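Local atomic coordinates of hypothetical protein (Burkholderia xenovorans, PDB entry 2O8Q), a protein that is of unknown function but has a cupin-like fold and binds a nickel ion through three histidines inside its small beta barrel. Residues T57-V63 / F121-V126; W74-E80 / R100-H106; F65-L71 / A89-Q95. All blocks are in the same frame, centred on the assembly; numbering follows the deposited sequence. Where two conformers were deposited one is given.

Contact 1 of 3, residues T57-V63 / F121-V126; sequences TWHTHTV and FATSVV. With NI (nickel (II) ion), chain C.
His61 is gripped at both ends of its imidazole: NE2 binds the nickel ion at 2.1 Å, and ND1 donates to Thr123 OG1 across the contact at 2.8 Å, with the hydroxyl oxygen lying in the ring plane. This is the metal-binding end of a cupin barrel, where strand 59-61 carries the His-X-His pair of the family and pairs antiparallel with strand 123-125. Alternation in the strand sends His59 and His61 to one face, so both reach the same ion; His101 and three waters complete its shell. The His59 ring is fixed in the same manner, ND1 giving a nearly straight bond (176°) to Thr57 O while NE2 holds the metal. Metal and second-shell oxygen together hold each ring's rotation, consistent with ND1 carrying the proton and NE2 facing the metal. Phe121 turns its edge to the face of His61 in an offset edge-to-face pair, planes 75° apart, and its CG rests 3.5 Å from Val63 CG1, an apolar flank for the His61 ring. On the other face Thr60 and Ser124 form a hydrogen-bonded pair, and a water links Thr60 OG1 to Ser124 OG, small hydroxyls that suit a wet surface. Beyond the strand, Val126 N donates to Trp58 O. At the opposite end Thr62 centres an inverse gamma turn. With chi1 at 68°, its OG1 swings between its own backbone N and carbonyl carbon, where it also hydrogen-bonds Thr62 OG1 of the second subunit and accepts from Ala122 N at 2.9 Å.

Contact 2 of 3, residues W74-E80 / R100-H106; sequences WVEFEYE and RHRELRH. With NI (nickel (II) ion), chain C.
Phe77, Val75 and Tyr79 pack tightly against the chain at Glu103 and His101 on the barrel side of this strand pair, whereas the other side is a row of glutamate-arginine salt bridges. Inside, the Phe77 ring meets Glu103 CG through CE1 at 3.9 Å, and Tyr79 brings CD1 to within 3.5 Å of His101 CB. Flat aromatic rings suit this side because they fill the interior between strands, and the hydroxyl of Tyr79 probably hydrogen-bonds the side-chain amide of Gln95. His101 points inward as well, its NE2 bound to nickel at 2.1 Å and its ND1 donating a hydrogen bond to Val99 O. Glu103 is bent at chi2 (-124°), which turns its carboxylate along the strand to accept a hydrogen bond from His106 ND1 to OE2 at 2.6 Å, in the plane of that imidazole.

Strands 74-79 and 101-106 are antiparallel neighbours in the cupin barrel, and a classic beta bulge interrupts them: Leu104 and Arg105 both face Glu76, with Leu104 N donating to Glu76 O and Arg105 O accepting from Glu76 N.

The outer side is looser and more polar. Long, flexible side chains lie side by side there, and each pair closes a salt bridge differently. Arg102 grips Glu78 side-on, NE and NH2 each 2.9 Å from the single oxygen OE1, with the two groups' planes 42° apart. Arg105 offers NH1 to Glu76 OE1 in its guanidinium plane, while in the conformer modelled here Arg100 NH1 reaches Glu80 OE1 in a salt bridge that may be only partly occupied. Leu104 puts CD1 near Glu76 OE1 and CD2 near Glu78 OE1, and Trp74 lays one face over the backbone of His106, its CZ3 3.5 Å from His106 CA.

Contact 3 of 3, residues F65-L71 / A89-Q95; sequences FQLFYVL and AGGSAFQ
Ala89 meets the end of strand 66-72 through its methyl group, CB lying 3.8 Å from Leu71 O, and its CA makes a CA-H...O contact with Val70 O. Gly90 follows, its N donating to the same Val70 O at 2.8 Å. Glycine suits its positive phi of 93°, where a CB would press on the carbonyl O of Ala89. Tyr69 OH lies 3.4 Å from Gly90 CA, and the Gly90 carbonyl is taken by Arg29 of the third subunit. Gly91 returns the chain to the sheet, its O accepting a nearly straight bond from Val70 N (175°) and also sitting over one face of the Tyr69 ring, toward the rim.

Ser92 starts strand 92-94 opposite Tyr69, a small residue whose CB packs 3.4 Å from Phe68 O. Ala93 forms a hydrogen-bonded pair with Phe68, each backbone N donating to the other's O. This is antiparallel pairing in the larger sheet of the cupin barrel: strand 92-94 lies between 66-72 and 7-9, and the side of Ala93 and Phe68 turns toward the strands of the other sheet, where Ala93 touches Tyr79 and Leu87. A methyl group suits this place between the sheets, where Tyr79 and Leu87 already fill the interior.

Phe94 lies on the opposite face, beside Leu67 and Phe65. Its chi1 of 165° sets the ring along the strand, where its edge receives Phe65, CE1 to CE1 at 3.9 Å, while Phe65 itself stacks on Phe41 of the third subunit. Gln95 closes the segment: its N donates to Gln66 O at 3.0 Å, its side chain lies at the edge of the Phe68 ring, and a water bridges its O to Gln66 N, weakly at the latter.

How the contacts relate
Contact 3 is the buried one, mostly apolar and aromatic, with two buried glutamines; contact 2 is half buried, with one side inward and one lined by salt bridges; contact 1 lies at the surface and trades packing for hydroxyls, waters and metal ligands. Contacts 1 and 2 share the nickel ion and its three waters, and are stitched by a probable hydrogen bond from His59 N to His101 O at 2.9 Å. Contact 2 joins contact 3 across the barrel interior, where Tyr79 approaches Gln95 and Val75 meets Val70. The segments of contacts 2 and 3 alternate along the chain, and both contacts are nested within the loop closed by contact 1. Subunit interfaces flank contacts 1 and 3.

Contact 1 of 3, residues T57-V63 / F121-V126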
loop_
_atom_site.group_PDB
_atom_site.type_symbol
_atom_site.label_atom_id
_atom_site.label_comp_id
_atom_site.label_asym_id
_atom_site.label_seq_id
_atom_site.Cartn_x
_atom_site.Cartn_y
_atom_site.Cartn_z
ATOM N N THR A 57 -13.147 -19.881 -14.746
ATOM C CA THR A 57 -14.254 -19.287 -14.030
ATOM C C THR A 57 -13.973 -17.804 -13.781
ATOM O O THR A 57 -12.930 -17.497 -13.210
ATOM C CB THR A 57 -14.381 -20.011 -12.687
ATOM O OG1 THR A 57 -14.509 -21.419 -12.965
ATOM C CG2 THR A 57 -15.585 -19.548 -11.969
ATOM N N TRP A 58 -14.855 -16.922 -14.272
ATOM C CA TRP A 58 -14.749 -15.490 -13.982
ATOM C C TRP A 58 -14.777 -15.277 -12.486
ATOM O O TRP A 58 -15.618 -15.821 -11.772
ATOM C CB TRP A 58 -15.873 -14.721 -14.636
ATOM C CG TRP A 58 -15.751 -14.597 -16.119
ATOM C CD1 TRP A 58 -16.452 -15.324 -17.064
ATOM C CD2 TRP A 58 -14.956 -13.658 -16.871
ATOM N NE1 TRP A 58 -16.111 -14.927 -18.333
ATOM C CE2 TRP A 58 -15.238 -13.880 -18.249
ATOM C CE3 TRP A 58 -14.071 -12.628 -16.527
ATOM C CZ2 TRP A 58 -14.627 -13.150 -19.252
ATOM C CZ3 TRP A 58 -13.501 -11.890 -17.518
ATOM C CH2 TRP A 58 -13.750 -12.170 -18.863
ATOM N N HIS A 59 -13.846 -14.474 -11.980
ATOM C CA HIS A 59 -13.751 -14.249 -10.551
ATOM C C HIS A 59 -13.054 -12.913 -10.299
ATOM O O HIS A 59 -12.550 -12.268 -11.219
ATOM C CB HIS A 59 -12.977 -15.396 -9.850
ATOM C CG HIS A 59 -11.546 -15.503 -10.269
ATOM N ND1 HIS A 59 -11.162 -16.217 -11.387
ATOM C CD2 HIS A 59 -10.412 -14.992 -9.739
ATOM C CE1 HIS A 59 -9.847 -16.151 -11.507
ATOM N NE2 HIS A 59 -9.362 -15.415 -10.522
ATOM N N THR A 60 -13.036 -12.523 -9.027
ATOM C CA THR A 60 -12.355 -11.348 -8.540
ATOM C C THR A 60 -11.613 -11.695 -7.247
ATOM O O THR A 60 -11.950 -12.646 -6.550
ATOM C CB THR A 60 -13.339 -10.199 -8.221
ATOM O OG1 THR A 60 -14.191 -10.593 -7.120
ATOM C CG2 THR A 60 -14.219 -9.874 -9.418
ATOM N N HIS A 61 -10.634 -10.878 -6.943
ATOM C CA HIS A 61 -9.897 -10.972 -5.680
ATOM C C HIS A 61 -10.014 -9.678 -4.903
ATOM O O HIS A 61 -9.969 -8.605 -5.498
ATOM C CB HIS A 61 -8.425 -11.280 -5.913
ATOM C CG HIS A 61 -8.196 -12.449 -6.815
ATOM N ND1 HIS A 61 -8.506 -13.743 -6.458
ATOM C CD2 HIS A 61 -7.683 -12.497 -8.061
ATOM C CE1 HIS A 61 -8.223 -14.548 -7.480
ATOM N NE2 HIS A 61 -7.731 -13.814 -8.472
ATOM N N THR A 62 -10.077 -9.786 -3.575
ATOM C CA THR A 62 -10.169 -8.578 -2.719
ATOM C C THR A 62 -8.774 -8.018 -2.432
ATOM O O THR A 62 -8.266 -8.079 -1.318
ATOM C CB THR A 62 -10.992 -8.834 -1.400
ATOM O OG1 THR A 62 -10.271 -9.737 -0.521
ATOM C CG2 THR A 62 -12.298 -9.347 -1.692
ATOM N N VAL A 63 -8.121 -7.526 -3.450
ATOM C CA VAL A 63 -6.771 -7.071 -3.364
ATOM C C VAL A 63 -6.708 -5.595 -3.642
ATOM O O VAL A 63 -7.591 -5.046 -4.394
ATOM C CB VAL A 63 -5.851 -7.796 -4.411
ATOM C CG1 VAL A 63 -5.726 -9.209 -4.037
ATOM C CG2 VAL A 63 -6.302 -7.591 -5.867
ATOM N N PHE A 121 -5.984 -12.243 0.726
ATOM C CA PHE A 121 -7.192 -11.821 -0.025
ATOM C C PHE A 121 -8.249 -12.928 -0.181
ATOM O O PHE A 121 -7.953 -14.167 -0.180
ATOM C CB PHE A 121 -6.788 -11.249 -1.363
ATOM C CG PHE A 121 -6.038 -12.214 -2.241
ATOM C CD1 PHE A 121 -4.666 -12.364 -2.175
ATOM C CD2 PHE A 121 -6.737 -13.013 -3.137
ATOM C CE1 PHE A 121 -4.010 -13.269 -2.983
ATOM C CE2 PHE A 121 -6.075 -13.904 -3.937
ATOM C CZ PHE A 121 -4.690 -14.025 -3.858
ATOM N N ALA A 122 -9.504 -12.510 -0.308
ATOM C CA ALA A 122 -10.585 -13.442 -0.629
ATOM C C ALA A 122 -10.784 -13.494 -2.172
ATOM O O ALA A 122 -10.321 -12.630 -2.893
ATOM C CB ALA A 122 -11.897 -13.012 0.068
ATOM N N THR A 123 -11.422 -14.572 -2.638
ATOM C CA THR A 123 -11.724 -14.750 -4.066
ATOM C C THR A 123 -13.202 -15.045 -4.194
ATOM O O THR A 123 -13.736 -15.854 -3.450
ATOM C CB THR A 123 -10.864 -15.902 -4.626
ATOM O OG1 THR A 123 -9.465 -15.558 -4.534
ATOM C CG2 THR A 123 -11.236 -16.186 -6.092
ATOM N N SER A 124 -13.868 -14.338 -5.098
ATOM C CA SER A 124 -15.290 -14.535 -5.321
ATOM C C SER A 124 -15.557 -14.895 -6.763
ATOM O O SER A 124 -14.999 -14.295 -7.650
ATOM C CB SER A 124 -16.087 -13.270 -4.949
ATOM O OG SER A 124 -15.737 -12.816 -3.640
ATOM N N VAL A 125 -16.441 -15.864 -6.998
ATOM C CA VAL A 125 -16.834 -16.217 -8.355
ATOM C C VAL A 125 -17.815 -15.138 -8.828
ATOM O O VAL A 125 -18.671 -14.710 -8.039
ATOM C CB VAL A 125 -17.451 -17.650 -8.397
ATOM C CG1 VAL A 125 -17.983 -17.964 -9.759
ATOM C CG2 VAL A 125 -16.398 -18.690 -7.996
ATOM N N VAL A 126 -17.712 -14.691 -10.086
ATOM C CA VAL A 126 -18.605 -13.642 -10.588
ATOM C C VAL A 126 -19.969 -14.244 -10.856
ATOM O O VAL A 126 -20.049 -15.293 -11.503
ATOM C CB VAL A 126 -18.106 -12.984 -11.898
ATOM C CG1 VAL A 126 -19.194 -12.082 -12.535
ATOM C CG2 VAL A 126 -16.844 -12.190 -11.623
HETATM NI NI NI C . -7.425 -14.644 -10.357
HETATM O O HOH W 1 -18.069 -17.008 -12.660
HETATM O O HOH W 2 -13.693 -10.829 -4.549
HETATM O O HOH W 3 -5.459 -13.845 -10.235
HETATM O O HOH W 4 -6.776 -16.491 -9.468
HETATM O O HOH W 5 -6.829 -15.588 -12.194
#

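Contact 2 of 3, residues W74-E80 / R100-H106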
loop_
_atom_site.group_PDB
_atom_site.type_symbol
_atom_site.label_atom_id
_atom_site.label_comp_id
_atom_site.label_asym_id
_atom_site.label_seq_id
_atom_site.Cartn_x
_atom_site.Cartn_y
_atom_site.Cartn_z
ATOM N N TRP A 74 4.006 -20.106 -20.487
ATOM C CA TRP A 74 3.051 -19.109 -20.926
ATOM C C TRP A 74 1.715 -19.328 -20.250
ATOM O O TRP A 74 1.425 -20.391 -19.753
ATOM C CB TRP A 74 2.914 -19.150 -22.461
ATOM C CG TRP A 74 2.416 -20.453 -23.047
ATOM C CD1 TRP A 74 3.175 -21.407 -23.676
ATOM C CD2 TRP A 74 1.054 -20.965 -23.059
ATOM N NE1 TRP A 74 2.391 -22.469 -24.063
ATOM C CE2 TRP A 74 1.094 -22.225 -23.707
ATOM C CE3 TRP A 74 -0.188 -20.482 -22.605
ATOM C CZ2 TRP A 74 -0.037 -23.006 -23.863
ATOM C CZ3 TRP A 74 -1.309 -21.270 -22.772
ATOM C CH2 TRP A 74 -1.223 -22.497 -23.398
ATOM N N VAL A 75 0.932 -18.263 -20.167
ATOM C CA VAL A 75 -0.389 -18.343 -19.551
ATOM C C VAL A 75 -1.277 -17.324 -20.264
ATOM O O VAL A 75 -0.821 -16.236 -20.630
ATOM C CB VAL A 75 -0.326 -18.024 -18.046
ATOM C CG1 VAL A 75 0.334 -16.653 -17.766
ATOM C CG2 VAL A 75 -1.693 -18.130 -17.390
ATOM N N GLU A 76 -2.545 -17.692 -20.503
ATOM C CA GLU A 76 -3.526 -16.797 -21.138
ATOM C C GLU A 76 -4.611 -16.480 -20.105
ATOM O O GLU A 76 -5.258 -17.374 -19.532
ATOM C CB GLU A 76 -4.137 -17.471 -22.372
ATOM C CG GLU A 76 -5.002 -16.553 -23.206
ATOM C CD GLU A 76 -5.524 -17.179 -24.453
ATOM O OE1 GLU A 76 -5.991 -18.333 -24.370
ATOM O OE2 GLU A 76 -5.456 -16.524 -25.531
ATOM N N PHE A 77 -4.786 -15.169 -19.891
ATOM C CA PHE A 77 -5.797 -14.621 -19.019
ATOM C C PHE A 77 -6.847 -13.937 -19.869
ATOM O O PHE A 77 -6.677 -13.689 -21.084
ATOM C CB PHE A 77 -5.160 -13.544 -18.140
ATOM C CG PHE A 77 -4.131 -14.072 -17.154
ATOM C CD1 PHE A 77 -4.460 -15.097 -16.297
ATOM C CD2 PHE A 77 -2.882 -13.475 -17.041
ATOM C CE1 PHE A 77 -3.528 -15.574 -15.364
ATOM C CE2 PHE A 77 -1.962 -13.913 -16.082
ATOM C CZ PHE A 77 -2.274 -14.949 -15.256
ATOM N N GLU A 78 -8.012 -13.680 -19.284
ATOM C CA GLU A 78 -9.034 -12.885 -19.931
ATOM C C GLU A 78 -9.556 -11.896 -18.903
ATOM O O GLU A 78 -9.803 -12.259 -17.762
ATOM C CB GLU A 78 -10.188 -13.727 -20.497
ATOM C CG GLU A 78 -11.104 -12.929 -21.372
ATOM C CD GLU A 78 -12.314 -13.706 -21.881
ATOM O OE1 GLU A 78 -12.385 -14.935 -21.639
ATOM O OE2 GLU A 78 -13.183 -13.077 -22.535
ATOM N N TYR A 79 -9.717 -10.654 -19.359
ATOM C CA TYR A 79 -10.118 -9.565 -18.505
ATOM C C TYR A 79 -11.379 -8.928 -18.979
ATOM O O TYR A 79 -11.617 -8.841 -20.174
ATOM C CB TYR A 79 -9.040 -8.479 -18.436
ATOM C CG TYR A 79 -7.805 -9.024 -17.798
ATOM C CD1 TYR A 79 -7.655 -9.134 -16.383
ATOM C CD2 TYR A 79 -6.715 -9.461 -18.593
ATOM C CE1 TYR A 79 -6.560 -9.697 -15.834
ATOM C CE2 TYR A 79 -5.623 -10.022 -18.018
ATOM C CZ TYR A 79 -5.505 -10.093 -16.630
ATOM O OH TYR A 79 -4.415 -10.654 -16.059
ATOM N N GLU A 80 -12.176 -8.439 -18.039
ATOM C CA GLU A 80 -13.390 -7.768 -18.440
ATOM C C GLU A 80 -13.013 -6.574 -19.344
ATOM O O GLU A 80 -13.556 -6.439 -20.459
ATOM C CB GLU A 80 -14.217 -7.344 -17.225
ATOM C CG GLU A 80 -15.663 -7.036 -17.596
ATOM C CD GLU A 80 -16.480 -6.480 -16.479
ATOM O OE1 GLU A 80 -15.959 -6.331 -15.360
ATOM O OE2 GLU A 80 -17.666 -6.176 -16.728
ATOM N N ARG A 100 -12.611 -8.154 -12.776
ATOM C CA ARG A 100 -13.185 -9.438 -13.161
ATOM C C ARG A 100 -12.298 -10.067 -14.200
ATOM O O ARG A 100 -11.948 -9.438 -15.197
ATOM C CB ARG A 100 -14.617 -9.295 -13.663
ATOM C CG ARG A 100 -15.593 -8.832 -12.625
ATOM C CD ARG A 100 -16.993 -8.766 -13.254
ATOM N NE ARG A 100 -17.970 -8.184 -12.361
ATOM C CZ ARG A 100 -18.152 -6.872 -12.186
ATOM N NH1 ARG A 100 -17.409 -5.971 -12.836
ATOM N NH2 ARG A 100 -19.084 -6.451 -11.335
ATOM N N HIS A 101 -11.878 -11.296 -13.940
ATOM C CA HIS A 101 -10.923 -11.964 -14.825
ATOM C C HIS A 101 -11.007 -13.473 -14.696
ATOM O O HIS A 101 -11.670 -14.020 -13.823
ATOM C CB HIS A 101 -9.497 -11.504 -14.547
ATOM C CG HIS A 101 -9.013 -11.931 -13.205
ATOM N ND1 HIS A 101 -9.491 -11.385 -12.030
ATOM C CD2 HIS A 101 -8.152 -12.918 -12.836
ATOM C CE1 HIS A 101 -8.942 -12.027 -11.009
ATOM N NE2 HIS A 101 -8.113 -12.944 -11.469
ATOM N N ARG A 102 -10.318 -14.169 -15.593
ATOM C CA ARG A 102 -10.241 -15.613 -15.483
ATOM C C ARG A 102 -8.964 -16.054 -16.197
ATOM O O ARG A 102 -8.387 -15.270 -16.959
ATOM C CB ARG A 102 -11.505 -16.283 -16.049
ATOM C CG ARG A 102 -11.765 -16.035 -17.519
ATOM C CD ARG A 102 -12.979 -16.786 -18.025
ATOM N NE ARG A 102 -13.310 -16.489 -19.413
ATOM C CZ ARG A 102 -14.230 -17.162 -20.103
ATOM N NH1 ARG A 102 -14.880 -18.163 -19.509
ATOM N NH2 ARG A 102 -14.506 -16.840 -21.368
ATOM N N GLU A 103 -8.533 -17.279 -15.894
ATOM C CA GLU A 103 -7.377 -17.886 -16.569
ATOM C C GLU A 103 -7.894 -18.903 -17.553
ATOM O O GLU A 103 -8.652 -19.787 -17.173
ATOM C CB GLU A 103 -6.444 -18.601 -15.601
ATOM C CG GLU A 103 -5.156 -19.053 -16.275
ATOM C CD GLU A 103 -4.915 -20.550 -16.126
ATOM O OE1 GLU A 103 -5.276 -21.140 -15.071
ATOM O OE2 GLU A 103 -4.377 -21.135 -17.087
ATOM N N LEU A 104 -7.518 -18.737 -18.824
ATOM C CA LEU A 104 -8.037 -19.599 -19.880
ATOM C C LEU A 104 -7.270 -20.893 -20.068
ATOM O O LEU A 104 -7.857 -21.942 -20.319
ATOM C CB LEU A 104 -8.077 -18.842 -21.185
ATOM C CG LEU A 104 -8.981 -17.608 -21.240
ATOM C CD1 LEU A 104 -8.996 -16.982 -22.663
ATOM C CD2 LEU A 104 -10.419 -17.976 -20.853
ATOM N N ARG A 105 -5.950 -20.823 -19.954
ATOM C CA ARG A 105 -5.094 -21.981 -20.197
ATOM C C ARG A 105 -3.679 -21.595 -19.883
ATOM O O ARG A 105 -3.352 -20.404 -19.868
ATOM C CB ARG A 105 -5.197 -22.446 -21.669
ATOM C CG ARG A 105 -5.138 -21.337 -22.736
ATOM C CD ARG A 105 -5.340 -21.821 -24.156
ATOM N NE ARG A 105 -6.602 -22.509 -24.384
ATOM C CZ ARG A 105 -7.764 -21.901 -24.610
ATOM N NH1 ARG A 105 -7.822 -20.579 -24.609
ATOM N NH2 ARG A 105 -8.855 -22.601 -24.853
ATOM N N HIS A 106 -2.821 -22.597 -19.685
ATOM C CA HIS A 106 -1.393 -22.350 -19.454
ATOM C C HIS A 106 -0.543 -23.534 -19.881
ATOM O O HIS A 106 -1.015 -24.650 -20.046
ATOM C CB HIS A 106 -1.117 -22.006 -17.989
ATOM C CG HIS A 106 -1.544 -23.079 -17.067
ATOM N ND1 HIS A 106 -2.803 -23.092 -16.506
ATOM C CD2 HIS A 106 -0.917 -24.206 -16.634
ATOM C CE1 HIS A 106 -2.928 -24.183 -15.761
ATOM N NE2 HIS A 106 -1.798 -24.869 -15.816
HETATM NI NI NI C . -7.425 -14.644 -10.357
HETATM O O HOH W 3 -5.459 -13.845 -10.235
HETATM O O HOH W 4 -6.776 -16.491 -9.468
HETATM O O HOH W 5 -6.829 -15.588 -12.194
#

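Contact 3 of 3, residues F65-L71 / A89-Q95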
loop_
_atom_site.group_PDB
_atom_site.type_symbol
_atom_site.label_atom_id
_atom_site.label_comp_id
_atom_site.label_asym_id
_atom_site.label_seq_id
_atom_site.Cartn_x
_atom_site.Cartn_y
_atom_site.Cartn_z
ATOM N N PHE A 65 -3.194 -4.196 -4.439
ATOM C CA PHE A 65 -2.186 -4.299 -5.447
ATOM C C PHE A 65 -2.086 -5.750 -5.902
ATOM O O PHE A 65 -2.073 -6.663 -5.061
ATOM C CB PHE A 65 -0.833 -3.853 -4.884
ATOM C CG PHE A 65 0.263 -3.909 -5.882
ATOM C CD1 PHE A 65 0.269 -3.019 -6.956
ATOM C CD2 PHE A 65 1.232 -4.886 -5.807
ATOM C CE1 PHE A 65 1.242 -3.090 -7.925
ATOM C CE2 PHE A 65 2.226 -4.940 -6.796
ATOM C CZ PHE A 65 2.235 -4.045 -7.809
ATOM N N GLN A 66 -2.016 -5.954 -7.212
ATOM C CA GLN A 66 -1.779 -7.278 -7.702
ATOM C C GLN A 66 -1.012 -7.278 -9.046
ATOM O O GLN A 66 -1.458 -6.697 -10.012
ATOM C CB GLN A 66 -3.122 -8.015 -7.889
ATOM C CG GLN A 66 -2.933 -9.468 -8.286
ATOM C CD GLN A 66 -4.252 -10.240 -8.192
ATOM O OE1 GLN A 66 -5.280 -9.762 -8.696
ATOM N NE2 GLN A 66 -4.207 -11.440 -7.549
ATOM N N LEU A 67 0.145 -7.952 -9.056
ATOM C CA LEU A 67 0.978 -8.020 -10.260
ATOM C C LEU A 67 1.486 -9.413 -10.502
ATOM O O LEU A 67 1.919 -10.074 -9.553
ATOM C CB LEU A 67 2.226 -7.122 -10.083
ATOM C CG LEU A 67 3.219 -6.993 -11.245
ATOM C CD1 LEU A 67 2.623 -6.401 -12.534
ATOM C CD2 LEU A 67 4.440 -6.144 -10.807
ATOM N N PHE A 68 1.452 -9.875 -11.760
ATOM C CA PHE A 68 2.057 -11.141 -12.162
ATOM C C PHE A 68 3.202 -10.850 -13.120
ATOM O O PHE A 68 3.086 -9.971 -14.007
ATOM C CB PHE A 68 1.044 -12.002 -12.920
ATOM C CG PHE A 68 -0.067 -12.467 -12.028
ATOM C CD1 PHE A 68 0.091 -13.579 -11.205
ATOM C CD2 PHE A 68 -1.197 -11.708 -11.873
ATOM C CE1 PHE A 68 -0.904 -13.953 -10.329
ATOM C CE2 PHE A 68 -2.171 -12.100 -10.993
ATOM C CZ PHE A 68 -2.028 -13.193 -10.219
ATOM N N TYR A 69 4.287 -11.593 -12.927
ATOM C CA TYR A 69 5.454 -11.560 -13.840
ATOM C C TYR A 69 5.791 -12.990 -14.218
ATOM O O TYR A 69 6.131 -13.777 -13.399
ATOM C CB TYR A 69 6.656 -10.848 -13.206
ATOM C CG TYR A 69 7.790 -10.585 -14.172
ATOM C CD1 TYR A 69 8.702 -11.589 -14.443
ATOM C CD2 TYR A 69 7.895 -9.388 -14.856
ATOM C CE1 TYR A 69 9.723 -11.365 -15.350
ATOM C CE2 TYR A 69 8.909 -9.157 -15.737
ATOM C CZ TYR A 69 9.821 -10.144 -15.999
ATOM O OH TYR A 69 10.845 -9.924 -16.914
ATOM N N VAL A 70 5.675 -13.312 -15.498
ATOM C CA VAL A 70 5.908 -14.679 -15.963
ATOM C C VAL A 70 7.394 -14.985 -16.065
ATOM O O VAL A 70 8.159 -14.293 -16.741
ATOM C CB VAL A 70 5.198 -14.962 -17.294
ATOM C CG1 VAL A 70 5.473 -16.422 -17.711
ATOM C CG2 VAL A 70 3.706 -14.689 -17.151
ATOM N N LEU A 71 7.802 -16.069 -15.379
ATOM C CA LEU A 71 9.221 -16.466 -15.309
ATOM C C LEU A 71 9.569 -17.546 -16.346
ATOM O O LEU A 71 10.713 -17.664 -16.782
ATOM C CB LEU A 71 9.524 -16.967 -13.889
ATOM C CG LEU A 71 9.298 -15.944 -12.768
ATOM C CD1 LEU A 71 9.363 -16.637 -11.398
ATOM C CD2 LEU A 71 10.297 -14.784 -12.888
ATOM N N ALA A 89 7.333 -15.769 -21.031
ATOM C CA ALA A 89 8.370 -15.311 -20.074
ATOM C C ALA A 89 8.678 -13.829 -20.318
ATOM O O ALA A 89 8.859 -13.415 -21.493
ATOM C CB ALA A 89 9.641 -16.156 -20.154
ATOM N N GLY A 90 8.764 -13.058 -19.226
ATOM C CA GLY A 90 9.077 -11.639 -19.309
ATOM C C GLY A 90 7.831 -10.795 -19.377
ATOM O O GLY A 90 7.929 -9.598 -19.272
ATOM N N GLY A 91 6.673 -11.425 -19.609
ATOM C CA GLY A 91 5.402 -10.713 -19.662
ATOM C C GLY A 91 4.868 -10.421 -18.275
ATOM O O GLY A 91 5.083 -11.213 -17.334
ATOM N N SER A 92 4.132 -9.321 -18.141
ATOM C CA SER A 92 3.583 -8.938 -16.853
ATOM C C SER A 92 2.163 -8.484 -17.012
ATOM O O SER A 92 1.776 -7.961 -18.076
ATOM C CB SER A 92 4.418 -7.823 -16.253
ATOM O OG SER A 92 4.504 -6.674 -17.078
ATOM N N ALA A 93 1.367 -8.719 -15.967
ATOM C CA ALA A 93 -0.000 -8.284 -15.954
ATOM C C ALA A 93 -0.293 -7.650 -14.609
ATOM O O ALA A 93 -0.241 -8.315 -13.566
ATOM C CB ALA A 93 -0.987 -9.443 -16.182
ATOM N N PHE A 94 -0.624 -6.366 -14.641
ATOM C CA PHE A 94 -1.100 -5.637 -13.468
ATOM C C PHE A 94 -2.637 -5.749 -13.481
ATOM O O PHE A 94 -3.284 -5.365 -14.468
ATOM C CB PHE A 94 -0.670 -4.171 -13.509
ATOM C CG PHE A 94 -1.411 -3.299 -12.523
ATOM C CD1 PHE A 94 -1.141 -3.355 -11.159
ATOM C CD2 PHE A 94 -2.462 -2.535 -12.942
ATOM C CE1 PHE A 94 -1.887 -2.596 -10.274
ATOM C CE2 PHE A 94 -3.184 -1.804 -12.023
ATOM C CZ PHE A 94 -2.879 -1.850 -10.731
ATOM N N GLN A 95 -3.192 -6.289 -12.374
ATOM C CA GLN A 95 -4.611 -6.526 -12.253
ATOM C C GLN A 95 -5.173 -5.523 -11.250
ATOM O O GLN A 95 -4.923 -5.617 -10.066
ATOM C CB GLN A 95 -4.914 -7.912 -11.782
ATOM C CG GLN A 95 -4.417 -8.950 -12.759
ATOM C CD GLN A 95 -4.937 -10.371 -12.486
ATOM O OE1 GLN A 95 -5.521 -10.690 -11.386
ATOM N NE2 GLN A 95 -4.754 -11.246 -13.480
HETATM O O HOH W 6 -3.958 -3.861 -8.153
#